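Local structure of HD domain protein (4LRL) at residues I156-T166 with F312-L320; R100-Y109 with L232-I242. The protein probably hydrolyses deoxyribonucleoside triphosphates at the metal centre of an HD domain, under allosteric control by bound nucleotides. All blocks are in the same frame, centred on the assembly; numbering follows the deposited sequence.

From the N terminus the chain runs through 100-109, then 156-166, then 232-242, then 312-320, so the two contacts alternate and cross along the sequence. Interaction 2 closes first, bringing the end of helix 228-234 and the hairpin that follows it back to the C-terminal part of helix 87-108 after 122 mostly helical residues. Interaction 1 closes later, returning helix 314-318 to helix 153-162. Each ties an HD-domain helix to the HD-associated region. The nickel ligands His134 and Asp135 lie within the loop of interaction 2 alone, and Asp207 within both. The contacts do not touch: their centres are 33 Å apart and their nearest atoms about 16 Å.

Interaction 1. Residues I156-T166 with F312-L320; sequences ITVQIITSPET and FTLQEYLKL
Packing of HD-domain helix 153-162, and the turn that follows it, against the short helix 314-318 centres on Leu314. The segment axes cross at -113° and approach no closer than 11.5 Å, so side chains carry the contact. With CG anti to the backbone N (chi1 -179°), Leu314 reaches across and splits its methyls: CD1 meets Ile160 CG1 at 3.8 Å, whereas CD2 lies 3.9 Å from Ser163 CB and also borders Thr166 CG2. Ile156 and Tyr317 approach each other head-on. Ile156 CD1 sits over one ring face, 3.8 Å from the centroid and 22° off the normal, a CH-pi contact; its CG2 touches Tyr317 CE2 at 3.6 Å. The Tyr317 hydroxyl is hydrogen-bonded to Gly137 O, which fixes the far end of that ring. Ile160 CD1 adds a contact to Leu318 CD2 at 4.0 Å, while the Glu165 carboxylate lies beside the Gln315 side chain at the exposed margin. Thr166 OG1 caps the start of the following helix 167-175 by taking the N-H of Tyr169. At the start of helix 314-318, Thr313 N donates to Glu316 OE1 at 3.0 Å, with a weak return bond from Glu316 N to Thr313 OG1, the reciprocal pair of a capping box.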
loop_
_atom_site.group_PDB
_atom_site.type_symbol
_atom_site.label_atom_id
_atom_site.label_comp_id
_atom_site.label_asym_id
_atom_site.label_seq_id
_atom_site.Cartn_x
_atom_site.Cartn_y
_atom_site.Cartn_z
ATOM N N ILE C 156 3.726 -1.494 -38.459
ATOM C CA ILE C 156 2.403 -0.874 -38.503
ATOM C C ILE C 156 2.356 0.468 -37.774
ATOM O O ILE C 156 1.726 1.412 -38.254
ATOM C CB ILE C 156 1.317 -1.836 -38.001
ATOM C CG1 ILE C 156 1.160 -2.981 -39.006
ATOM C CG2 ILE C 156 -0.009 -1.107 -37.809
ATOM C CD1 ILE C 156 0.685 -4.274 -38.398
ATOM N N THR C 157 3.032 0.548 -36.631
ATOM C CA THR C 157 3.201 1.805 -35.918
ATOM C C THR C 157 3.774 2.875 -36.846
ATOM O O THR C 157 3.221 3.972 -36.935
ATOM C CB THR C 157 4.115 1.642 -34.684
ATOM O OG1 THR C 157 3.492 0.755 -33.757
ATOM C CG2 THR C 157 4.341 2.976 -33.991
ATOM N N VAL C 158 4.869 2.542 -37.534
ATOM C CA VAL C 158 5.525 3.467 -38.452
ATOM C C VAL C 158 4.565 3.851 -39.571
ATOM O O VAL C 158 4.480 5.023 -39.942
ATOM C CB VAL C 158 6.846 2.871 -39.026
ATOM C CG1 VAL C 158 7.396 3.725 -40.180
ATOM C CG2 VAL C 158 7.879 2.717 -37.917
ATOM N N GLN C 159 3.840 2.863 -40.089
ATOM C CA GLN C 159 2.793 3.096 -41.084
ATOM C C GLN C 159 1.761 4.121 -40.610
ATOM O O GLN C 159 1.426 5.042 -41.346
ATOM C CB GLN C 159 2.067 1.793 -41.425
ATOM C CG GLN C 159 2.764 0.901 -42.426
ATOM C CD GLN C 159 1.923 -0.314 -42.786
ATOM O OE1 GLN C 159 0.703 -0.221 -42.944
ATOM N NE2 GLN C 159 2.575 -1.464 -42.918
ATOM N N ILE C 160 1.263 3.952 -39.386
ATOM C CA ILE C 160 0.216 4.824 -38.848
ATOM C C ILE C 160 0.724 6.262 -38.716
ATOM O O ILE C 160 -0.014 7.234 -38.927
ATOM C CB ILE C 160 -0.289 4.304 -37.483
ATOM C CG1 ILE C 160 -1.037 2.978 -37.669
ATOM C CG2 ILE C 160 -1.178 5.349 -36.786
ATOM C CD1 ILE C 160 -1.110 2.143 -36.421
ATOM N N ILE C 161 1.998 6.377 -38.379
ATOM C CA ILE C 161 2.625 7.665 -38.194
ATOM C C ILE C 161 2.881 8.334 -39.535
ATOM O O ILE C 161 2.696 9.541 -39.667
ATOM C CB ILE C 161 3.938 7.530 -37.395
ATOM C CG1 ILE C 161 3.630 7.179 -35.937
ATOM C CG2 ILE C 161 4.776 8.813 -37.494
ATOM C CD1 ILE C 161 4.831 6.715 -35.142
ATOM N N THR C 162 3.282 7.543 -40.526
ATOM C CA THR C 162 3.722 8.083 -41.813
ATOM C C THR C 162 2.671 8.020 -42.938
ATOM O O THR C 162 2.918 8.512 -44.036
ATOM C CB THR C 162 5.047 7.421 -42.272
ATOM O OG1 THR C 162 4.846 6.017 -42.443
ATOM C CG2 THR C 162 6.155 7.639 -41.236
ATOM N N SER C 163 1.502 7.439 -42.662
ATOM C CA SER C 163 0.442 7.302 -43.679
ATOM C C SER C 163 -0.612 8.404 -43.577
ATOM O O SER C 163 -1.236 8.578 -42.527
ATOM C CB SER C 163 -0.245 5.930 -43.623
ATOM O OG SER C 163 0.692 4.872 -43.714
ATOM N N PRO C 164 -0.817 9.142 -44.683
ATOM C CA PRO C 164 -1.724 10.280 -44.748
ATOM C C PRO C 164 -3.172 9.933 -44.427
ATOM O O PRO C 164 -3.921 10.803 -43.991
ATOM C CB PRO C 164 -1.603 10.733 -46.202
ATOM C CG PRO C 164 -0.243 10.281 -46.616
ATOM C CD PRO C 164 -0.085 8.956 -45.946
ATOM N N GLU C 165 -3.559 8.678 -44.631
ATOM C CA GLU C 165 -4.925 8.242 -44.357
ATOM C C GLU C 165 -5.325 8.296 -42.876
ATOM O O GLU C 165 -6.513 8.213 -42.559
ATOM C CB GLU C 165 -5.154 6.833 -44.899
ATOM C CG GLU C 165 -4.338 5.758 -44.202
ATOM C CD GLU C 165 -4.231 4.505 -45.025
ATOM O OE1 GLU C 165 -5.074 3.603 -44.831
ATOM O OE2 GLU C 165 -3.322 4.428 -45.882
ATOM N N THR C 166 -4.344 8.415 -41.974
ATOM C CA THR C 166 -4.632 8.462 -40.535
ATOM C C THR C 166 -4.808 9.870 -39.966
ATOM O O THR C 166 -4.258 10.846 -40.471
ATOM C CB THR C 166 -3.587 7.690 -39.680
ATOM O OG1 THR C 166 -2.305 8.338 -39.746
ATOM C CG2 THR C 166 -3.487 6.221 -40.127
ATOM N N PHE C 312 -3.975 -7.478 -46.560
ATOM C CA PHE C 312 -4.745 -6.470 -45.832
ATOM C C PHE C 312 -4.195 -5.056 -46.002
ATOM O O PHE C 312 -3.011 -4.861 -46.290
ATOM C CB PHE C 312 -4.844 -6.832 -44.347
ATOM C CG PHE C 312 -3.530 -6.788 -43.617
ATOM C CD1 PHE C 312 -3.114 -5.619 -42.975
ATOM C CD2 PHE C 312 -2.714 -7.921 -43.555
ATOM C CE1 PHE C 312 -1.899 -5.573 -42.293
ATOM C CE2 PHE C 312 -1.501 -7.884 -42.879
ATOM C CZ PHE C 312 -1.091 -6.702 -42.246
ATOM N N THR C 313 -5.072 -4.075 -45.820
ATOM C CA THR C 313 -4.678 -2.674 -45.825
ATOM C C THR C 313 -4.612 -2.160 -44.389
ATOM O O THR C 313 -5.081 -2.823 -43.452
ATOM C CB THR C 313 -5.658 -1.810 -46.645
ATOM O OG1 THR C 313 -6.971 -1.912 -46.082
ATOM C CG2 THR C 313 -5.694 -2.274 -48.102
ATOM N N LEU C 314 -4.011 -0.987 -44.222
ATOM C CA LEU C 314 -3.945 -0.345 -42.923
ATOM C C LEU C 314 -5.340 -0.193 -42.314
ATOM O O LEU C 314 -5.563 -0.582 -41.164
ATOM C CB LEU C 314 -3.237 1.011 -43.029
ATOM C CG LEU C 314 -3.070 1.798 -41.718
ATOM C CD1 LEU C 314 -2.503 0.948 -40.580
ATOM C CD2 LEU C 314 -2.217 3.042 -41.949
ATOM N N GLN C 315 -6.270 0.346 -43.099
ATOM C CA GLN C 315 -7.654 0.578 -42.664
ATOM C C GLN C 315 -8.374 -0.681 -42.174
ATOM O O GLN C 315 -9.175 -0.614 -41.244
ATOM C CB GLN C 315 -8.476 1.250 -43.777
ATOM C CG GLN C 315 -7.989 2.632 -44.181
ATOM C CD GLN C 315 -8.187 3.691 -43.097
ATOM O OE1 GLN C 315 -8.636 3.394 -41.984
ATOM N NE2 GLN C 315 -7.858 4.939 -43.428
ATOM N N GLU C 316 -8.084 -1.815 -42.810
ATOM C CA GLU C 316 -8.648 -3.103 -42.409
ATOM C C GLU C 316 -8.064 -3.575 -41.092
ATOM O O GLU C 316 -8.762 -4.182 -40.265
ATOM C CB GLU C 316 -8.429 -4.151 -43.500
ATOM C CG GLU C 316 -9.473 -4.083 -44.618
ATOM C CD GLU C 316 -8.994 -4.690 -45.924
ATOM O OE1 GLU C 316 -7.836 -5.152 -45.988
ATOM O OE2 GLU C 316 -9.782 -4.700 -46.895
ATOM N N TYR C 317 -6.780 -3.295 -40.899
ATOM C CA TYR C 317 -6.099 -3.644 -39.661
ATOM C C TYR C 317 -6.633 -2.827 -38.481
ATOM O O TYR C 317 -6.942 -3.383 -37.434
ATOM C CB TYR C 317 -4.594 -3.450 -39.814
ATOM C CG TYR C 317 -3.781 -3.840 -38.598
ATOM C CD1 TYR C 317 -3.344 -5.149 -38.416
ATOM C CD2 TYR C 317 -3.425 -2.885 -37.641
ATOM C CE1 TYR C 317 -2.589 -5.501 -37.298
ATOM C CE2 TYR C 317 -2.661 -3.217 -36.537
ATOM C CZ TYR C 317 -2.247 -4.520 -36.365
ATOM O OH TYR C 317 -1.487 -4.834 -35.265
ATOM N N LEU C 318 -6.755 -1.512 -38.689
ATOM C CA LEU C 318 -7.203 -0.566 -37.663
ATOM C C LEU C 318 -8.603 -0.848 -37.113
ATOM O O LEU C 318 -8.967 -0.361 -36.041
ATOM C CB LEU C 318 -7.138 0.865 -38.197
ATOM C CG LEU C 318 -5.752 1.479 -38.426
ATOM C CD1 LEU C 318 -5.868 2.753 -39.245
ATOM C CD2 LEU C 318 -5.037 1.751 -37.099
ATOM N N LYS C 319 -9.382 -1.630 -37.849
ATOM C CA LYS C 319 -10.737 -1.963 -37.438
ATOM C C LYS C 319 -10.719 -3.071 -36.405
ATOM O O LYS C 319 -11.745 -3.354 -35.784
ATOM C CB LYS C 319 -11.568 -2.418 -38.644
ATOM C CG LYS C 319 -12.098 -1.287 -39.518
ATOM C CD LYS C 319 -12.764 -1.849 -40.753
ATOM C CE LYS C 319 -13.403 -0.756 -41.603
ATOM N NZ LYS C 319 -13.665 -1.262 -42.986
ATOM N N LEU C 320 -9.559 -3.705 -36.242
ATOM C CA LEU C 320 -9.436 -4.865 -35.374
ATOM C C LEU C 320 -9.160 -4.513 -33.918
ATOM O O LEU C 320 -8.343 -3.637 -33.633
ATOM C CB LEU C 320 -8.335 -5.788 -35.874
ATOM C CG LEU C 320 -8.563 -6.596 -37.146
ATOM C CD1 LEU C 320 -7.349 -7.474 -37.340
ATOM C CD2 LEU C 320 -9.841 -7.438 -37.076
#

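Interaction 2. Residues R100-Y109 with L232-I242; sequences RICEIFQRNY and LRVIRPYKGGI
Phe105 and Pro237 point at each other across the contact, and the proline ring lies against the phenyl face: Pro237 CD stands 3.5 Å from the ring centroid of Phe105, only 14° off the normal, a CH-pi contact. On the opposite face Ile101 CG2, one helical turn earlier, lies 3.6 Å above the plane of the Phe105 ring, so the phenyl is held between two aliphatic groups. Its edge is met in plane by Ile242 CG1, 3.9 Å from Phe105 CZ. Met199 of helix 194-200 also touches Phe105, Ile101 and Ile242. The elements joined are the C-terminal part of helix 87-108 and a beta-hairpin of the HD-associated region. Strand 235-238, outermost in its sheet within the chain, turns back through a type I turn, Tyr238 to Gly241, into strand 241-245. Segment axes of helix 100-108 and strand 235-238 cross at -64°, 8.7 Å apart, and no direct hydrogen bond links them. At the helix end the side chains of Tyr109 and Arg236 run roughly perpendicular. The arginine's CG, anti to the backbone N, lies over the centre of the phenol face, 4.2 Å from the Tyr109 centroid, while Asn108 CB occupies the other face; ring and guanidinium planes are 40° apart. A water joins their polar ends, 2.8 Å from Tyr109 OH and accepting a weak bond from Arg236 NH1. Tyr109 CB also packs on Pro237. Toward the earlier turns of the helix, Leu232 lies nearly square to both Ile101 and Ile104: Leu232 CD2 touches Ile101 CG1 at 3.5 Å, and Ile104 CD1 reaches Leu232 CB at 3.6 Å. Ile235 CD1 lies against Ile101 CG2 and CD1, while Ile235 CG1 and CG2 border Phe105 CE2.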
loop_
_atom_site.group_PDB
_atom_site.type_symbol
_atom_site.label_atom_id
_atom_site.label_comp_id
_atom_site.label_asym_id
_atom_site.label_seq_id
_atom_site.Cartn_x
_atom_site.Cartn_y
_atom_site.Cartn_z
ATOM N N ARG C 100 7.688 13.504 -17.216
ATOM C CA ARG C 100 8.349 13.765 -15.935
ATOM C C ARG C 100 9.862 13.803 -16.097
ATOM O O ARG C 100 10.522 14.657 -15.499
ATOM C CB ARG C 100 7.909 12.759 -14.871
ATOM C CG ARG C 100 6.459 12.968 -14.462
ATOM C CD ARG C 100 5.936 11.912 -13.524
ATOM N NE ARG C 100 4.477 12.022 -13.419
ATOM C CZ ARG C 100 3.706 11.360 -12.552
ATOM N NH1 ARG C 100 2.393 11.552 -12.567
ATOM N NH2 ARG C 100 4.237 10.515 -11.672
ATOM N N ILE C 101 10.392 12.906 -16.933
ATOM C CA ILE C 101 11.837 12.837 -17.199
ATOM C C ILE C 101 12.349 14.082 -17.926
ATOM O O ILE C 101 13.367 14.648 -17.537
ATOM C CB ILE C 101 12.234 11.546 -17.988
ATOM C CG1 ILE C 101 11.827 10.310 -17.186
ATOM C CG2 ILE C 101 13.739 11.523 -18.285
ATOM C CD1 ILE C 101 12.040 8.983 -17.890
ATOM N N CYS C 102 11.629 14.496 -18.974
ATOM C CA CYS C 102 11.955 15.693 -19.739
ATOM C C CYS C 102 11.945 16.934 -18.857
ATOM O O CYS C 102 12.796 17.811 -18.993
ATOM C CB CYS C 102 10.968 15.872 -20.886
ATOM S SG CYS C 102 11.150 14.685 -22.223
ATOM N N GLU C 103 10.971 16.987 -17.954
ATOM C CA GLU C 103 10.820 18.077 -17.005
ATOM C C GLU C 103 12.049 18.165 -16.092
ATOM O O GLU C 103 12.635 19.235 -15.934
ATOM C CB GLU C 103 9.537 17.867 -16.191
ATOM C CG GLU C 103 9.120 19.051 -15.354
ATOM C CD GLU C 103 8.428 20.154 -16.147
ATOM O OE1 GLU C 103 7.794 19.863 -17.182
ATOM O OE2 GLU C 103 8.504 21.322 -15.718
ATOM N N ILE C 104 12.437 17.026 -15.521
ATOM C CA ILE C 104 13.629 16.916 -14.677
ATOM C C ILE C 104 14.901 17.242 -15.471
ATOM O O ILE C 104 15.772 17.971 -14.994
ATOM C CB ILE C 104 13.711 15.497 -14.040
ATOM C CG1 ILE C 104 12.626 15.336 -12.967
ATOM C CG2 ILE C 104 15.079 15.226 -13.436
ATOM C CD1 ILE C 104 12.250 13.879 -12.665
ATOM N N PHE C 105 14.985 16.709 -16.686
ATOM C CA PHE C 105 16.131 16.931 -17.567
ATOM C C PHE C 105 16.287 18.410 -17.866
ATOM O O PHE C 105 17.406 18.936 -17.862
ATOM C CB PHE C 105 15.955 16.160 -18.877
ATOM C CG PHE C 105 16.452 14.733 -18.834
ATOM C CD1 PHE C 105 16.690 14.040 -20.021
ATOM C CD2 PHE C 105 16.698 14.085 -17.619
ATOM C CE1 PHE C 105 17.149 12.722 -20.012
ATOM C CE2 PHE C 105 17.159 12.764 -17.592
ATOM C CZ PHE C 105 17.387 12.080 -18.797
ATOM N N GLN C 106 15.163 19.081 -18.123
ATOM C CA GLN C 106 15.203 20.488 -18.505
ATOM C C GLN C 106 15.621 21.390 -17.350
ATOM O O GLN C 106 16.455 22.276 -17.534
ATOM C CB GLN C 106 13.878 20.947 -19.142
ATOM C CG GLN C 106 13.763 22.461 -19.441
ATOM C CD GLN C 106 14.953 23.053 -20.221
ATOM O OE1 GLN C 106 15.659 22.354 -20.955
ATOM N NE2 GLN C 106 15.169 24.357 -20.058
ATOM N N ARG C 107 15.085 21.150 -16.157
ATOM C CA ARG C 107 15.389 22.057 -15.043
ATOM C C ARG C 107 16.707 21.784 -14.290
ATOM O O ARG C 107 17.172 22.634 -13.538
ATOM C CB ARG C 107 14.187 22.221 -14.093
ATOM C CG ARG C 107 14.137 21.281 -12.910
ATOM C CD ARG C 107 12.980 21.649 -11.975
ATOM N NE ARG C 107 11.664 21.435 -12.592
ATOM C CZ ARG C 107 10.682 20.706 -12.063
ATOM N NH1 ARG C 107 9.527 20.592 -12.708
ATOM N NH2 ARG C 107 10.837 20.099 -10.888
ATOM N N ASN C 108 17.313 20.619 -14.508
ATOM C CA ASN C 108 18.541 20.257 -13.795
ATOM C C ASN C 108 19.733 19.966 -14.707
ATOM O O ASN C 108 20.888 20.149 -14.311
ATOM C CB ASN C 108 18.296 19.067 -12.860
ATOM C CG ASN C 108 17.278 19.369 -11.778
ATOM O OD1 ASN C 108 17.528 20.151 -10.864
ATOM N ND2 ASN C 108 16.120 18.747 -11.881
ATOM N N TYR C 109 19.455 19.513 -15.925
ATOM C CA TYR C 109 20.520 19.078 -16.825
ATOM C C TYR C 109 20.370 19.615 -18.242
ATOM O O TYR C 109 20.629 18.899 -19.207
ATOM C CB TYR C 109 20.590 17.550 -16.860
ATOM C CG TYR C 109 20.559 16.892 -15.505
ATOM C CD1 TYR C 109 19.414 16.244 -15.058
ATOM C CD2 TYR C 109 21.673 16.920 -14.668
ATOM C CE1 TYR C 109 19.369 15.635 -13.809
ATOM C CE2 TYR C 109 21.639 16.322 -13.414
ATOM C CZ TYR C 109 20.478 15.682 -12.993
ATOM O OH TYR C 109 20.442 15.082 -11.763
ATOM N N LEU C 232 13.670 8.626 -10.868
ATOM C CA LEU C 232 13.568 9.972 -11.411
ATOM C C LEU C 232 14.512 10.964 -10.740
ATOM O O LEU C 232 14.884 11.966 -11.340
ATOM C CB LEU C 232 12.122 10.474 -11.359
ATOM C CG LEU C 232 11.148 9.736 -12.291
ATOM C CD1 LEU C 232 9.758 10.335 -12.220
ATOM C CD2 LEU C 232 11.649 9.716 -13.719
ATOM N N ARG C 233 14.921 10.673 -9.506
ATOM C CA ARG C 233 15.820 11.564 -8.779
ATOM C C ARG C 233 17.281 11.428 -9.227
ATOM O O ARG C 233 18.087 12.319 -8.984
ATOM C CB ARG C 233 15.709 11.314 -7.271
ATOM C CG ARG C 233 16.230 12.453 -6.398
ATOM C CD ARG C 233 15.182 13.530 -6.193
ATOM N NE ARG C 233 15.756 14.776 -5.688
ATOM C CZ ARG C 233 15.037 15.812 -5.249
ATOM N NH1 ARG C 233 13.709 15.755 -5.238
ATOM N NH2 ARG C 233 15.651 16.911 -4.811
ATOM N N VAL C 234 17.619 10.313 -9.869
ATOM C CA VAL C 234 19.004 10.038 -10.239
ATOM C C VAL C 234 19.210 9.891 -11.746
ATOM O O VAL C 234 20.359 9.862 -12.209
ATOM C CB VAL C 234 19.575 8.789 -9.515
ATOM C CG1 VAL C 234 19.605 9.003 -8.000
ATOM C CG2 VAL C 234 18.795 7.525 -9.880
ATOM N N ILE C 235 18.107 9.801 -12.500
ATOM C CA ILE C 235 18.161 9.730 -13.971
ATOM C C ILE C 235 18.805 10.990 -14.553
ATOM O O ILE C 235 18.594 12.101 -14.065
ATOM C CB ILE C 235 16.768 9.483 -14.609
ATOM C CG1 ILE C 235 16.913 9.064 -16.077
ATOM C CG2 ILE C 235 15.848 10.719 -14.451
ATOM C CD1 ILE C 235 15.665 8.467 -16.708
ATOM N N ARG C 236 19.582 10.806 -15.609
ATOM C CA ARG C 236 20.416 11.883 -16.131
ATOM C C ARG C 236 20.688 11.693 -17.631
ATOM O O ARG C 236 20.861 10.565 -18.085
ATOM C CB ARG C 236 21.732 11.892 -15.350
ATOM C CG ARG C 236 22.710 12.988 -15.711
ATOM C CD ARG C 236 24.117 12.587 -15.323
ATOM N NE ARG C 236 24.993 13.748 -15.194
ATOM C CZ ARG C 236 25.358 14.289 -14.036
ATOM N NH1 ARG C 236 24.931 13.784 -12.879
ATOM N NH2 ARG C 236 26.157 15.346 -14.033
ATOM N N PRO C 237 20.723 12.795 -18.404
ATOM C CA PRO C 237 21.220 12.670 -19.764
ATOM C C PRO C 237 22.746 12.727 -19.790
ATOM O O PRO C 237 23.361 13.245 -18.864
ATOM C CB PRO C 237 20.658 13.915 -20.451
ATOM C CG PRO C 237 20.646 14.948 -19.361
ATOM C CD PRO C 237 20.308 14.183 -18.096
ATOM N N TYR C 238 23.336 12.168 -20.839
ATOM C CA TYR C 238 24.734 12.417 -21.197
ATOM C C TYR C 238 24.861 12.274 -22.713
ATOM O O TYR C 238 23.887 11.925 -23.397
ATOM C CB TYR C 238 25.690 11.475 -20.449
ATOM C CG TYR C 238 25.730 10.055 -20.969
ATOM C CD1 TYR C 238 26.827 9.593 -21.690
ATOM C CD2 TYR C 238 24.671 9.176 -20.736
ATOM C CE1 TYR C 238 26.866 8.289 -22.184
ATOM C CE2 TYR C 238 24.699 7.867 -21.210
ATOM C CZ TYR C 238 25.800 7.430 -21.937
ATOM O OH TYR C 238 25.839 6.140 -22.413
ATOM N N LYS C 239 26.062 12.523 -23.229
ATOM C CA LYS C 239 26.306 12.527 -24.670
ATOM C C LYS C 239 25.786 11.273 -25.373
ATOM O O LYS C 239 25.189 11.369 -26.444
ATOM C CB LYS C 239 27.798 12.726 -24.951
ATOM C CG LYS C 239 28.125 13.094 -26.381
ATOM C CD LYS C 239 29.621 13.336 -26.513
ATOM C CE LYS C 239 29.990 13.830 -27.891
ATOM N NZ LYS C 239 31.417 14.203 -27.919
ATOM N N GLY C 240 25.994 10.110 -24.758
ATOM C CA GLY C 240 25.561 8.838 -25.328
ATOM C C GLY C 240 24.174 8.389 -24.898
ATOM O O GLY C 240 23.802 7.236 -25.107
ATOM N N GLY C 241 23.394 9.277 -24.294
ATOM C CA GLY C 241 22.011 8.922 -23.981
ATOM C C GLY C 241 21.542 9.234 -22.576
ATOM O O GLY C 241 21.535 10.393 -22.148
ATOM N N ILE C 242 21.142 8.181 -21.872
ATOM C CA ILE C 242 20.588 8.289 -20.521
ATOM C C ILE C 242 21.358 7.402 -19.549
ATOM O O ILE C 242 21.660 6.249 -19.851
ATOM C CB ILE C 242 19.085 7.926 -20.515
ATOM C CG1 ILE C 242 18.279 9.052 -21.165
ATOM C CG2 ILE C 242 18.590 7.615 -19.100
ATOM C CD1 ILE C 242 16.807 8.751 -21.307
HETATM O O HOH W 1 22.282 13.025 -12.432
#